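Long-range contact in putative amino acid binding protein (Streptococcus mutans, PDB 4C0R), which probably binds glutathione outside the cell and delivers it to the cystine ABC importer TcyBC, and is seen here holding oxidized glutathione disulfide: residues Ser88-Leu93 / Gln188-Tyr193. Residues are numbered along the deposited sequence; the frame is centred on the assembly and turned at random.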
ATOM      1  N   SER A  88       4.280   9.075  -0.329  1.00  8.85           N
ATOM      2  CA  SER A  88       3.094   9.659   0.245  1.00  8.15           C
ATOM      3  C   SER A  88       1.915   9.384  -0.666  1.00  9.58           C
ATOM      4  O   SER A  88       1.948   9.713  -1.864  1.00 10.39           O
ATOM      5  CB  SER A  88       3.312  11.161   0.494  1.00 12.13           C
ATOM      6  OG  SER A  88       2.209  11.677   1.236  1.00 14.88           O
ATOM      7  N   ASN A  89       0.845   8.810  -0.132  1.00  7.89           N
ATOM      8  CA  ASN A  89      -0.205   8.240  -0.939  1.00  7.02           C
ATOM      9  C   ASN A  89      -1.553   8.393  -0.261  1.00  7.99           C
ATOM     10  O   ASN A  89      -2.011   7.523   0.502  1.00  8.22           O
ATOM     11  CB  ASN A  89       0.114   6.782  -1.138  1.00  7.62           C
ATOM     12  CG  ASN A  89      -0.664   6.121  -2.230  1.00  8.81           C
ATOM     13  OD1 ASN A  89      -1.462   6.751  -2.911  1.00  8.58           O
ATOM     14  ND2 ASN A  89      -0.401   4.834  -2.436  1.00  7.87           N
ATOM     15  N   PRO A  90      -2.241   9.537  -0.503  1.00  9.46           N
ATOM     16  CA  PRO A  90      -3.439   9.784   0.261  1.00  9.60           C
ATOM     17  C   PRO A  90      -4.633   8.983  -0.202  1.00  9.69           C
ATOM     18  O   PRO A  90      -4.644   8.421  -1.284  1.00  8.48           O
ATOM     19  CB  PRO A  90      -3.681  11.289   0.042  1.00 11.12           C
ATOM     20  CG  PRO A  90      -3.184  11.549  -1.270  1.00 11.29           C
ATOM     21  CD  PRO A  90      -1.940  10.634  -1.433  1.00 12.61           C
ATOM     22  N   LEU A  91      -5.653   8.905   0.657  1.00  9.87           N
ATOM     23  CA  LEU A  91      -6.806   8.115   0.337  1.00  8.15           C
ATOM     24  C   LEU A  91      -7.791   8.833  -0.540  1.00  9.94           C
ATOM     25  O   LEU A  91      -7.962  10.070  -0.473  1.00 10.00           O
ATOM     26  CB  LEU A  91      -7.566   7.673   1.597  1.00 13.10           C
ATOM     27  CG  LEU A  91      -6.832   6.685   2.448  1.00 13.29           C
ATOM     28  CD1 LEU A  91      -7.659   6.464   3.723  1.00 15.74           C
ATOM     29  CD2 LEU A  91      -6.651   5.403   1.695  1.00 15.66           C
ATOM     30  N   VAL A  92      -8.490   8.033  -1.318  1.00  8.43           N
ATOM     31  CA  VAL A  92      -9.646   8.489  -2.103  1.00  8.19           C
ATOM     32  C   VAL A  92     -10.844   7.524  -1.952  1.00  9.28           C
ATOM     33  O   VAL A  92     -10.714   6.371  -1.559  1.00  9.88           O
ATOM     34  CB  VAL A  92      -9.353   8.639  -3.597  1.00 10.26           C
ATOM     35  CG1 VAL A  92      -8.321   9.657  -3.810  1.00 13.16           C
ATOM     36  CG2 VAL A  92      -8.942   7.263  -4.235  1.00  9.89           C
ATOM     37  N   LEU A  93     -12.018   8.061  -2.254  1.00  9.96           N
ATOM     38  CA  LEU A  93     -13.227   7.353  -2.386  1.00  9.15           C
ATOM     39  C   LEU A  93     -13.445   7.149  -3.883  1.00 12.43           C
ATOM     40  O   LEU A  93     -13.473   8.104  -4.644  1.00 14.25           O
ATOM     41  CB  LEU A  93     -14.314   8.275  -1.809  1.00 15.59           C
ATOM     42  CG  LEU A  93     -15.742   7.929  -1.585  1.00 18.27           C
ATOM     43  CD1 LEU A  93     -15.936   6.560  -0.954  1.00 14.40           C
ATOM     44  CD2 LEU A  93     -16.315   9.035  -0.690  1.00 15.79           C
ATOM     45  N   GLN A 188      -3.196  11.767   9.308  1.00 27.07           N
ATOM     46  CA  GLN A 188      -1.763  11.945   9.482  1.00 17.88           C
ATOM     47  C   GLN A 188      -1.179  11.907   8.079  1.00 17.53           C
ATOM     48  O   GLN A 188      -1.890  11.531   7.148  1.00 15.56           O
ATOM     49  CB  GLN A 188      -1.181  10.780  10.287  1.00 21.92           C
ATOM     50  N   LYS A 189       0.085  12.276   7.916  1.00 13.92           N
ATOM     51  CA  LYS A 189       0.671  12.161   6.575  1.00 12.54           C
ATOM     52  C   LYS A 189       0.557  10.705   6.112  1.00 11.00           C
ATOM     53  O   LYS A 189       0.922   9.763   6.849  1.00 12.27           O
ATOM     54  CB  LYS A 189       2.132  12.593   6.569  1.00 15.09           C
ATOM     55  CG  LYS A 189       2.284  14.048   6.949  1.00 13.92           C
ATOM     56  CD  LYS A 189       3.713  14.509   6.897  1.00 16.66           C
ATOM     57  CE  LYS A 189       3.792  15.973   7.355  1.00 17.76           C
ATOM     58  NZ  LYS A 189       5.171  16.464   7.088  1.00 21.15           N
ATOM     59  N   PRO A 190       0.098  10.508   4.872  1.00  9.72           N
ATOM     60  CA  PRO A 190      -0.284   9.161   4.407  1.00  8.47           C
ATOM     61  C   PRO A 190       0.904   8.394   3.807  1.00  8.95           C
ATOM     62  O   PRO A 190       0.882   8.009   2.648  1.00  8.90           O
ATOM     63  CB  PRO A 190      -1.332   9.469   3.329  1.00 12.68           C
ATOM     64  CG  PRO A 190      -0.913  10.785   2.810  1.00 11.95           C
ATOM     65  CD  PRO A 190      -0.380  11.553   3.963  1.00 12.79           C
ATOM     66  N   TYR A 191       1.918   8.191   4.612  1.00  8.09           N
ATOM     67  CA  TYR A 191       3.136   7.617   4.135  1.00  6.57           C
ATOM     68  C   TYR A 191       3.034   6.105   4.006  1.00  8.41           C
ATOM     69  O   TYR A 191       2.226   5.455   4.691  1.00  8.47           O
ATOM     70  CB  TYR A 191       4.288   7.992   5.044  1.00  6.82           C
ATOM     71  CG  TYR A 191       4.738   9.455   5.029  1.00  6.97           C
ATOM     72  CD1 TYR A 191       4.460  10.261   3.982  1.00  9.97           C
ATOM     73  CD2 TYR A 191       5.519   9.954   6.055  1.00  8.20           C
ATOM     74  CE1 TYR A 191       4.921  11.602   3.956  1.00  8.79           C
ATOM     75  CE2 TYR A 191       6.013  11.233   6.014  1.00 10.30           C
ATOM     76  CZ  TYR A 191       5.718  12.033   4.953  1.00 10.18           C
ATOM     77  OH  TYR A 191       6.218  13.351   4.910  1.00 11.09           O
ATOM     78  N   VAL A 192       3.884   5.538   3.168  1.00  8.82           N
ATOM     79  CA  VAL A 192       4.000   4.094   3.125  1.00  8.81           C
ATOM     80  C   VAL A 192       5.480   3.736   3.290  1.00  8.53           C
ATOM     81  O   VAL A 192       6.378   4.617   3.118  1.00  8.65           O
ATOM     82  CB  VAL A 192       3.407   3.518   1.933  1.00 10.69           C
ATOM     83  CG1 VAL A 192       1.828   3.686   1.966  1.00 10.82           C
ATOM     84  CG2 VAL A 192       4.053   4.108   0.723  1.00  8.75           C
ATOM     85  N   TYR A 193       5.750   2.492   3.668  1.00  6.99           N
ATOM     86  CA  TYR A 193       7.036   2.124   4.258  1.00  6.66           C
ATOM     87  C   TYR A 193       7.390   0.695   3.962  1.00  5.95           C
ATOM     88  O   TYR A 193       6.466  -0.091   3.677  1.00  6.57           O
ATOM     89  CB  TYR A 193       6.867   2.107   5.790  1.00  7.12           C
ATOM     90  CG  TYR A 193       6.466   3.409   6.419  1.00  5.88           C
ATOM     91  CD1 TYR A 193       5.127   3.812   6.510  1.00  6.98           C
ATOM     92  CD2 TYR A 193       7.434   4.239   6.917  1.00  5.84           C
ATOM     93  CE1 TYR A 193       4.774   5.032   7.107  1.00  7.73           C
ATOM     94  CE2 TYR A 193       7.105   5.471   7.477  1.00  7.36           C
ATOM     95  CZ  TYR A 193       5.791   5.847   7.607  1.00  8.39           C
ATOM     96  OH  TYR A 193       5.492   7.062   8.193  1.00 10.28           O
TER
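In the interlobe linker of a periplasmic-binding-protein fold, here of solute-binding family 3, Ser88-Pro90 meets Pro190-Tyr191 where the two crossover strands run past each other, a linker that serves as the hinge in many such proteins and probably does so here. Ser88 and Tyr191 form an antiparallel, non-hydrogen-bonded pair, with both side chains on one face of the sheet. One backbone bond ties the segments: Asn89 N donates to Pro190 O at 2.9 Å, somewhat bent at 157°, with the donor tilted 31° from the carbonyl plane. Pro190 is the centre of an inverse gamma turn, closed by a weak bond from Tyr191 N to Lys189 O, and its ring leans against Ser88-Pro90. Its CB packs 3.5 Å from Asn89 O, while CG lies 3.7 Å from Pro90 CA. From there strand 81-96 leads away, pairing with 160-163 and 179-183 in the second lobe. The amide of Asn89 bonds to other parts of the fold: OD1 takes the backbone N-H of Ile165, and ND2 makes a weak bond to Asn69 OD1. The ring of Tyr191 is held at its far end, where OH bonds to Asp238 OD2 and Asp235 N, and Lys189 CB sits over its centre. Ser88 CB meets that ring at the edge, 3.8 Å from Tyr191 CD1. Ser88 OG, trans to the backbone N (chi1 -172°), is turned to the proline ring, 3.6 Å from Pro190 CG.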